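Local coordinates for protein adenylyltransferase and sulfurtransferase uba4 (Chaetomium thermophilum, PDB 6YUB) that probably adenylates the C-terminus of a ubiquitin-like sulfur carrier and passes sulfur to it, for tRNA wobble thiolation and molybdenum cofactor synthesis, at residues 13-18 and 31-36; 48-53 and 91-96; 117-122 and 146-151. One frame throughout, in Å; residues are numbered along the deposited sequence.

Overall arrangement
All three contacts lie in the ThiF-family adenylyltransferase part of the enzyme; the rhodanese part is not in this chain. They follow one another along the sequence without overlap. Contact 1 packs the two helices that precede the first strand, 36-40. Contact 2 pairs the next two long helices of the Rossmann-type core; its centre is about 16 Å from that of contact 1. Contact 2 lies nearest the predicted ATP site: the Leu93 side chain is about 6 Å from that of Lys89. Contact 3 has its centre about 22 Å from that of contact 2 and 25 Å from that of contact 1. Its Lys150 side chain lies about 14 Å from the bound zinc ion.

Contact 1: residues 13-18 and 31-36; sequences ERYSRQ and RLMNAK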
loop_
_atom_site.group_PDB
_atom_site.type_symbol
_atom_site.label_atom_id
_atom_site.label_comp_id
_atom_site.label_asym_id
_atom_site.label_seq_id
_atom_site.Cartn_x
_atom_site.Cartn_y
_atom_site.Cartn_z
ATOM N N GLU B 13 -3.985 12.488 27.760
ATOM C CA GLU B 13 -2.708 11.791 27.649
ATOM C C GLU B 13 -2.725 10.774 26.517
ATOM O O GLU B 13 -1.766 10.678 25.744
ATOM C CB GLU B 13 -2.369 11.106 28.979
ATOM C CG GLU B 13 -1.202 10.124 28.918
ATOM C CD GLU B 13 -0.856 9.549 30.288
ATOM O OE1 GLU B 13 -1.353 10.099 31.293
ATOM O OE2 GLU B 13 -0.088 8.559 30.361
ATOM N N ARG B 14 -3.804 10.003 26.405
ATOM C CA ARG B 14 -3.857 8.933 25.415
ATOM C C ARG B 14 -3.832 9.471 23.989
ATOM O O ARG B 14 -3.234 8.840 23.108
ATOM C CB ARG B 14 -5.111 8.076 25.652
ATOM C CG ARG B 14 -5.251 6.877 24.736
ATOM C CD ARG B 14 -6.446 6.003 25.131
ATOM N NE ARG B 14 -6.099 5.007 26.137
ATOM C CZ ARG B 14 -5.627 3.793 25.858
ATOM N NH1 ARG B 14 -5.448 3.412 24.597
ATOM N NH2 ARG B 14 -5.338 2.957 26.839
ATOM N N TYR B 15 -4.440 10.632 23.746
ATOM C CA TYR B 15 -4.584 11.175 22.400
ATOM C C TYR B 15 -3.723 12.411 22.153
ATOM O O TYR B 15 -3.911 13.093 21.139
ATOM C CB TYR B 15 -6.051 11.522 22.128
ATOM C CG TYR B 15 -7.013 10.375 22.352
ATOM C CD1 TYR B 15 -6.772 9.133 21.790
ATOM C CD2 TYR B 15 -8.143 10.535 23.134
ATOM C CE1 TYR B 15 -7.641 8.078 21.993
ATOM C CE2 TYR B 15 -9.024 9.482 23.346
ATOM C CZ TYR B 15 -8.761 8.259 22.772
ATOM O OH TYR B 15 -9.618 7.206 22.974
ATOM N N SER B 16 -2.784 12.716 23.052
ATOM C CA SER B 16 -2.024 13.956 22.937
ATOM C C SER B 16 -1.233 14.022 21.635
ATOM O O SER B 16 -1.128 15.089 21.019
ATOM C CB SER B 16 -1.081 14.096 24.133
ATOM O OG SER B 16 -0.268 12.939 24.268
ATOM N N ARG B 17 -0.661 12.896 21.203
ATOM C CA ARG B 17 0.228 12.921 20.049
ATOM C C ARG B 17 -0.523 13.183 18.744
ATOM O O ARG B 17 0.036 13.796 17.826
ATOM C CB ARG B 17 1.004 11.607 19.955
ATOM C CG ARG B 17 1.976 11.353 21.103
ATOM C CD ARG B 17 3.116 12.371 21.143
ATOM N NE ARG B 17 3.498 12.859 19.818
ATOM C CZ ARG B 17 4.375 12.265 19.011
ATOM N NH1 ARG B 17 4.976 11.140 19.378
ATOM N NH2 ARG B 17 4.647 12.798 17.831
ATOM N N GLN B 18 -1.776 12.736 18.632
ATOM C CA GLN B 18 -2.515 12.928 17.389
ATOM C C GLN B 18 -3.318 14.224 17.370
ATOM O O GLN B 18 -3.586 14.758 16.290
ATOM C CB GLN B 18 -3.444 11.735 17.126
ATOM C CG GLN B 18 -4.633 11.602 18.059
ATOM C CD GLN B 18 -5.599 10.507 17.614
ATOM O OE1 GLN B 18 -5.249 9.646 16.807
ATOM N NE2 GLN B 18 -6.819 10.543 18.136
ATOM N N ARG B 31 -14.822 14.885 17.816
ATOM C CA ARG B 31 -15.608 14.372 16.700
ATOM C C ARG B 31 -15.410 12.872 16.532
ATOM O O ARG B 31 -16.348 12.149 16.168
ATOM C CB ARG B 31 -15.249 15.110 15.415
ATOM C CG ARG B 31 -15.913 16.469 15.308
ATOM C CD ARG B 31 -15.343 17.294 14.169
ATOM N NE ARG B 31 -15.879 18.653 14.179
ATOM C CZ ARG B 31 -15.556 19.599 13.301
ATOM N NH1 ARG B 31 -14.691 19.340 12.331
ATOM N NH2 ARG B 31 -16.099 20.803 13.398
ATOM N N LEU B 32 -14.192 12.379 16.772
ATOM C CA LEU B 32 -13.985 10.934 16.779
ATOM C C LEU B 32 -14.736 10.284 17.939
ATOM O O LEU B 32 -15.441 9.284 17.759
ATOM C CB LEU B 32 -12.493 10.616 16.862
ATOM C CG LEU B 32 -11.632 11.062 15.688
ATOM C CD1 LEU B 32 -10.158 10.800 15.988
ATOM C CD2 LEU B 32 -12.063 10.368 14.398
ATOM N N MET B 33 -14.616 10.859 19.134
ATOM C CA MET B 33 -15.197 10.255 20.329
ATOM C C MET B 33 -16.719 10.310 20.329
ATOM O O MET B 33 -17.353 9.492 20.998
ATOM C CB MET B 33 -14.655 10.951 21.577
ATOM C CG MET B 33 -13.154 10.814 21.747
ATOM S SD MET B 33 -12.480 11.953 22.975
ATOM C CE MET B 33 -13.479 11.552 24.405
ATOM N N ASN B 34 -17.316 11.253 19.607
ATOM C CA ASN B 34 -18.766 11.323 19.475
ATOM C C ASN B 34 -19.280 10.574 18.256
ATOM O O ASN B 34 -20.486 10.607 17.994
ATOM C CB ASN B 34 -19.211 12.790 19.408
ATOM C CG ASN B 34 -19.072 13.498 20.744
ATOM O OD1 ASN B 34 -19.370 12.926 21.794
ATOM N ND2 ASN B 34 -18.612 14.745 20.712
ATOM N N ALA B 35 -18.407 9.893 17.523
ATOM C CA ALA B 35 -18.784 9.234 16.283
ATOM C C ALA B 35 -19.146 7.773 16.526
ATOM O O ALA B 35 -18.761 7.166 17.527
ATOM C CB ALA B 35 -17.648 9.325 15.261
ATOM N N LYS B 36 -19.903 7.216 15.583
ATOM C CA LYS B 36 -20.290 5.808 15.599
ATOM C C LYS B 36 -19.944 5.217 14.238
ATOM O O LYS B 36 -20.543 5.597 13.227
ATOM C CB LYS B 36 -21.778 5.637 15.895
ATOM C CG LYS B 36 -22.278 6.387 17.116
ATOM C CD LYS B 36 -23.738 6.051 17.382
ATOM C CE LYS B 36 -24.531 7.280 17.800
ATOM N NZ LYS B 36 -25.969 6.961 18.048
#
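A Met-aromatic contact joins Tyr15 of helix 9-19 to Met33 near the end of helix 25-33. The backbones stay well apart, with the CA atoms of Tyr15 and Met33 separated by 10.9 Å. The side chains bridge this distance. Met33 SD lies 4.3 Å from Tyr15 CE2 and 5.3 Å from the centroid of the Tyr15 ring. The sulfur approaches obliquely, 59° off the ring normal. Arg14 CB sits 4.3 Å over the middle of one face of the same ring. At the far end of the ring Tyr15 OH hydrogen-bonds Asn101 ND2, which gives the hydroxyl of this buried residue a partner.

These two helices come before strand 36-40, the first strand of the ThiF domain's Rossmann-type sheet. The chain turns out of helix 25-33 into that strand, and Ala35 N bonds Leu32 O at 3.0 Å in the turn.

A second, smaller touch lies beside the first. Gln18 NE2 meets the methyl Leu32 CD1 at 4.0 Å, the two side chains reaching in from their own helices to meet. Gln18 CG sits between the backbone N and the carbonyl carbon (chi1 70°), and the chain then runs out extended, which carries the amide across to Leu32. The amide is held by other bonds: NE2 donates to Gln29 OE1 and Ala56 O. Leu32 also packs on Leu226 and Val227 of helix 208-228. On helix 9-19, Arg14 NH2 hydrogen-bonds a polar side chain of another chain.

Contact 2: residues 48-53 and 91-96; sequences PAAQYL and DSLITH
Two helices of consecutive crossovers in the Rossmann-type fold, 46-56 and 89-100, meet through Gln51 with His96 and Ala50 with Leu93. His96 NE2 donates to Gln51 OE1 at 2.8 Å. The bond is bent, with an N-H...O angle of 137°. The oxygen lies at the edge of the imidazole, near its plane, while the amide and ring planes stand 58° apart. The Gln51 chain also passes beside the ring, with CG 3.8 Å from His96 CD2. His96 CG lies anti to the backbone N (chi1 178°), which extends the ring from its helix toward the glutamine. Gln51 OE1 takes a second hydrogen bond from a polar side chain of another chain. The His96 ring is also stacked on a polar side chain of another chain. An alanine in place of Gln51 would probably leave both His96 NE2 and the side chain of the other chain without this acceptor.

Helix 46-56 follows strand 36-40 and the glycine-rich turn, a GxGxxG-like pattern. Ala50 rests on Ile39 of that strand. Ala50 CB also meets both methyls of Leu93, CD2 at 3.9 Å and CD1 at 4.2 Å. The Leu93 side chain also lies about 7 Å from that of Asp65, a predicted ATP-binding residue. Elsewhere on helix 89-100, Gln51 touches Ile100 and Ala50 touches Leu97.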
loop_
_atom_site.group_PDB
_atom_site.type_symbol
_atom_site.label_atom_id
_atom_site.label_comp_id
_atom_site.label_asym_id
_atom_site.label_seq_id
_atom_site.Cartn_x
_atom_site.Cartn_y
_atom_site.Cartn_z
ATOM N N PRO B 48 -7.356 -4.718 10.515
ATOM C CA PRO B 48 -6.557 -3.482 10.549
ATOM C C PRO B 48 -7.402 -2.226 10.663
ATOM O O PRO B 48 -7.019 -1.284 11.368
ATOM C CB PRO B 48 -5.770 -3.533 9.227
ATOM C CG PRO B 48 -6.523 -4.499 8.357
ATOM C CD PRO B 48 -7.116 -5.510 9.296
ATOM N N ALA B 49 -8.544 -2.172 9.978
ATOM C CA ALA B 49 -9.421 -1.014 10.112
ATOM C C ALA B 49 -9.826 -0.817 11.570
ATOM O O ALA B 49 -9.701 0.282 12.124
ATOM C CB ALA B 49 -10.650 -1.182 9.221
ATOM N N ALA B 50 -10.303 -1.885 12.214
ATOM C CA ALA B 50 -10.731 -1.776 13.604
ATOM C C ALA B 50 -9.584 -1.342 14.509
ATOM O O ALA B 50 -9.762 -0.473 15.371
ATOM C CB ALA B 50 -11.313 -3.109 14.083
ATOM N N GLN B 51 -8.395 -1.917 14.312
ATOM C CA GLN B 51 -7.271 -1.617 15.195
ATOM C C GLN B 51 -6.982 -0.121 15.240
ATOM O O GLN B 51 -6.776 0.451 16.314
ATOM C CB GLN B 51 -6.027 -2.387 14.743
ATOM C CG GLN B 51 -6.024 -3.859 15.141
ATOM C CD GLN B 51 -4.768 -4.580 14.682
ATOM O OE1 GLN B 51 -3.897 -4.913 15.489
ATOM N NE2 GLN B 51 -4.665 -4.819 13.381
ATOM N N TYR B 52 -6.966 0.534 14.076
ATOM C CA TYR B 52 -6.545 1.930 14.021
ATOM C C TYR B 52 -7.670 2.891 14.372
ATOM O O TYR B 52 -7.398 3.998 14.855
ATOM C CB TYR B 52 -5.966 2.229 12.639
ATOM C CG TYR B 52 -4.590 1.630 12.463
ATOM C CD1 TYR B 52 -3.453 2.317 12.887
ATOM C CD2 TYR B 52 -4.425 0.370 11.910
ATOM C CE1 TYR B 52 -2.194 1.770 12.742
ATOM C CE2 TYR B 52 -3.171 -0.186 11.764
ATOM C CZ TYR B 52 -2.058 0.517 12.183
ATOM O OH TYR B 52 -0.812 -0.040 12.036
ATOM N N LEU B 53 -8.929 2.500 14.156
ATOM C CA LEU B 53 -10.038 3.292 14.681
ATOM C C LEU B 53 -10.135 3.162 16.202
ATOM O O LEU B 53 -10.495 4.126 16.891
ATOM C CB LEU B 53 -11.349 2.865 14.022
ATOM C CG LEU B 53 -11.470 3.142 12.520
ATOM C CD1 LEU B 53 -12.735 2.514 11.946
ATOM C CD2 LEU B 53 -11.454 4.637 12.243
ATOM N N ASP B 91 -15.818 -11.496 18.516
ATOM C CA ASP B 91 -15.379 -11.516 19.906
ATOM C C ASP B 91 -13.858 -11.543 20.007
ATOM O O ASP B 91 -13.277 -10.888 20.880
ATOM C CB ASP B 91 -15.981 -12.724 20.629
ATOM C CG ASP B 91 -17.466 -12.567 20.897
ATOM O OD1 ASP B 91 -17.889 -11.460 21.296
ATOM O OD2 ASP B 91 -18.214 -13.548 20.708
ATOM N N SER B 92 -13.192 -12.301 19.131
ATOM C CA SER B 92 -11.734 -12.348 19.150
ATOM C C SER B 92 -11.136 -10.999 18.774
ATOM O O SER B 92 -10.117 -10.589 19.340
ATOM C CB SER B 92 -11.239 -13.437 18.198
ATOM O OG SER B 92 -9.833 -13.412 18.075
ATOM N N LEU B 93 -11.750 -10.299 17.817
ATOM C CA LEU B 93 -11.246 -8.999 17.405
ATOM C C LEU B 93 -11.435 -7.961 18.500
ATOM O O LEU B 93 -10.520 -7.169 18.772
ATOM C CB LEU B 93 -11.948 -8.552 16.123
ATOM C CG LEU B 93 -11.682 -7.120 15.667
ATOM C CD1 LEU B 93 -10.196 -6.854 15.588
ATOM C CD2 LEU B 93 -12.349 -6.855 14.310
ATOM N N ILE B 94 -12.613 -7.945 19.132
ATOM C CA ILE B 94 -12.871 -6.985 20.197
ATOM C C ILE B 94 -11.948 -7.233 21.386
ATOM O O ILE B 94 -11.577 -6.291 22.098
ATOM C CB ILE B 94 -14.354 -7.036 20.613
ATOM C CG1 ILE B 94 -15.215 -6.424 19.508
ATOM C CG2 ILE B 94 -14.566 -6.325 21.945
ATOM C CD1 ILE B 94 -16.703 -6.671 19.658
ATOM N N THR B 95 -11.549 -8.485 21.610
ATOM C CA THR B 95 -10.598 -8.766 22.679
ATOM C C THR B 95 -9.302 -7.992 22.461
ATOM O O THR B 95 -8.738 -7.432 23.407
ATOM C CB THR B 95 -10.312 -10.267 22.767
ATOM O OG1 THR B 95 -11.498 -10.963 23.161
ATOM C CG2 THR B 95 -9.203 -10.540 23.777
ATOM N N HIS B 96 -8.823 -7.940 21.215
ATOM C CA HIS B 96 -7.599 -7.209 20.906
ATOM C C HIS B 96 -7.835 -5.704 20.882
ATOM O O HIS B 96 -6.961 -4.931 21.287
ATOM C CB HIS B 96 -7.038 -7.685 19.565
ATOM C CG HIS B 96 -5.801 -6.961 19.131
ATOM N ND1 HIS B 96 -4.652 -6.925 19.893
ATOM C CD2 HIS B 96 -5.532 -6.250 18.009
ATOM C CE1 HIS B 96 -3.730 -6.221 19.259
ATOM N NE2 HIS B 96 -4.238 -5.806 18.112
#

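Contact 3: residues 117-122 and 146-151; sequences NAAQII and VLLGKP
Leu148 and Ile122 form the apolar part of this contact, with Ala119 and the aliphatic part of Lys150 beside them. One methyl of Leu148 does most of the touching. Its CD1 lies 4.2 Å from Ala119 CB and 4.2 Å from Ile122 CG2, and 4.0 Å from the backbone oxygen Ala119 O. Leu148 and Ile122 meet at a slant. Ile122 CG2 also meets Lys150 CG, at 4.1 Å. The two side chains run alongside each other, pointing opposite ways.

The polar part belongs to Lys150. Its chain bends at chi2 (-81°), and NZ ends 3.9 Å from Ile122 O. Its hydrogen bonds go further along, to Lys123 O and Trp125 O, just beyond helix 118-122.

In the backbone, Gly149 takes a positive phi (62°) and closes helix 135-148 with a Schellman motif. After this turn the CB of Lys150 points toward helix 118-122.

Around the contact, Ile122 and Lys150 both pack on Ile128 of strand 127-130. Ala118 and Ile122 touch Val144 of helix 135-148, and Leu148 reaches Leu290 of helix 290-294.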
loop_
_atom_site.group_PDB
_atom_site.type_symbol
_atom_site.label_atom_id
_atom_site.label_comp_id
_atom_site.label_asym_id
_atom_site.label_seq_id
_atom_site.Cartn_x
_atom_site.Cartn_y
_atom_site.Cartn_z
ATOM N N ASN B 117 -31.722 -8.157 7.294
ATOM C CA ASN B 117 -31.332 -7.402 8.475
ATOM C C ASN B 117 -30.382 -6.244 8.187
ATOM O O ASN B 117 -29.953 -5.576 9.130
ATOM C CB ASN B 117 -30.672 -8.325 9.512
ATOM C CG ASN B 117 -29.367 -8.927 9.010
ATOM O OD1 ASN B 117 -28.654 -8.331 8.185
ATOM N ND2 ASN B 117 -29.044 -10.113 9.506
ATOM N N ALA B 118 -30.043 -5.987 6.923
ATOM C CA ALA B 118 -29.054 -4.958 6.622
ATOM C C ALA B 118 -29.479 -3.611 7.193
ATOM O O ALA B 118 -28.687 -2.925 7.854
ATOM C CB ALA B 118 -28.836 -4.865 5.113
ATOM N N ALA B 119 -30.737 -3.223 6.968
ATOM C CA ALA B 119 -31.197 -1.913 7.412
ATOM C C ALA B 119 -31.173 -1.802 8.930
ATOM O O ALA B 119 -30.807 -0.754 9.480
ATOM C CB ALA B 119 -32.598 -1.637 6.872
ATOM N N GLN B 120 -31.553 -2.876 9.632
ATOM C CA GLN B 120 -31.511 -2.846 11.091
ATOM C C GLN B 120 -30.093 -2.603 11.593
ATOM O O GLN B 120 -29.886 -1.838 12.540
ATOM C CB GLN B 120 -32.048 -4.155 11.666
ATOM C CG GLN B 120 -33.461 -4.487 11.255
ATOM C CD GLN B 120 -33.781 -5.957 11.448
ATOM O OE1 GLN B 120 -34.116 -6.659 10.493
ATOM N NE2 GLN B 120 -33.688 -6.430 12.694
ATOM N N ILE B 121 -29.105 -3.253 10.971
ATOM C CA ILE B 121 -27.730 -3.156 11.432
ATOM C C ILE B 121 -27.153 -1.782 11.126
ATOM O O ILE B 121 -26.470 -1.184 11.966
ATOM C CB ILE B 121 -26.885 -4.277 10.797
ATOM C CG1 ILE B 121 -27.299 -5.633 11.373
ATOM C CG2 ILE B 121 -25.402 -4.007 11.006
ATOM C CD1 ILE B 121 -26.601 -6.824 10.738
ATOM N N ILE B 122 -27.427 -1.254 9.927
ATOM C CA ILE B 122 -26.736 -0.071 9.446
ATOM C C ILE B 122 -27.329 1.214 10.007
ATOM O O ILE B 122 -26.598 2.186 10.235
ATOM C CB ILE B 122 -26.759 -0.070 7.899
ATOM C CG1 ILE B 122 -25.756 -1.093 7.361
ATOM C CG2 ILE B 122 -26.496 1.317 7.357
ATOM C CD1 ILE B 122 -25.888 -1.370 5.874
ATOM N N VAL B 146 -27.331 4.061 0.348
ATOM C CA VAL B 146 -28.032 5.064 -0.443
ATOM C C VAL B 146 -29.404 5.345 0.148
ATOM O O VAL B 146 -29.811 6.507 0.283
ATOM C CB VAL B 146 -28.127 4.605 -1.912
ATOM C CG1 VAL B 146 -29.213 5.379 -2.640
ATOM C CG2 VAL B 146 -26.779 4.773 -2.599
ATOM N N LEU B 147 -30.137 4.293 0.521
ATOM C CA LEU B 147 -31.503 4.482 0.983
ATOM C C LEU B 147 -31.554 5.119 2.366
ATOM O O LEU B 147 -32.479 5.888 2.655
ATOM C CB LEU B 147 -32.245 3.147 0.989
ATOM C CG LEU B 147 -32.494 2.494 -0.370
ATOM C CD1 LEU B 147 -33.182 1.148 -0.194
ATOM C CD2 LEU B 147 -33.319 3.401 -1.270
ATOM N N LEU B 148 -30.580 4.821 3.230
ATOM C CA LEU B 148 -30.555 5.367 4.576
ATOM C C LEU B 148 -29.640 6.578 4.707
ATOM O O LEU B 148 -29.429 7.066 5.823
ATOM C CB LEU B 148 -30.138 4.283 5.579
ATOM C CG LEU B 148 -31.109 3.106 5.733
ATOM C CD1 LEU B 148 -30.555 2.079 6.707
ATOM C CD2 LEU B 148 -32.486 3.587 6.180
ATOM N N GLY B 149 -29.090 7.071 3.603
ATOM C CA GLY B 149 -28.271 8.268 3.635
ATOM C C GLY B 149 -27.012 8.141 4.469
ATOM O O GLY B 149 -26.810 8.912 5.410
ATOM N N LYS B 150 -26.151 7.184 4.124
ATOM C CA LYS B 150 -24.929 6.940 4.866
ATOM C C LYS B 150 -23.717 7.039 3.950
ATOM O O LYS B 150 -23.781 6.598 2.797
ATOM C CB LYS B 150 -24.946 5.542 5.520
ATOM C CG LYS B 150 -26.168 5.260 6.367
ATOM C CD LYS B 150 -26.043 5.879 7.749
ATOM C CE LYS B 150 -27.401 5.960 8.433
ATOM N NZ LYS B 150 -27.295 5.967 9.915
ATOM N N PRO B 151 -22.609 7.611 4.422
ATOM C CA PRO B 151 -21.355 7.517 3.665
ATOM C C PRO B 151 -20.736 6.138 3.827
ATOM O O PRO B 151 -20.733 5.559 4.920
ATOM C CB PRO B 151 -20.477 8.607 4.296
ATOM C CG PRO B 151 -20.945 8.673 5.713
ATOM C CD PRO B 151 -22.440 8.366 5.683
#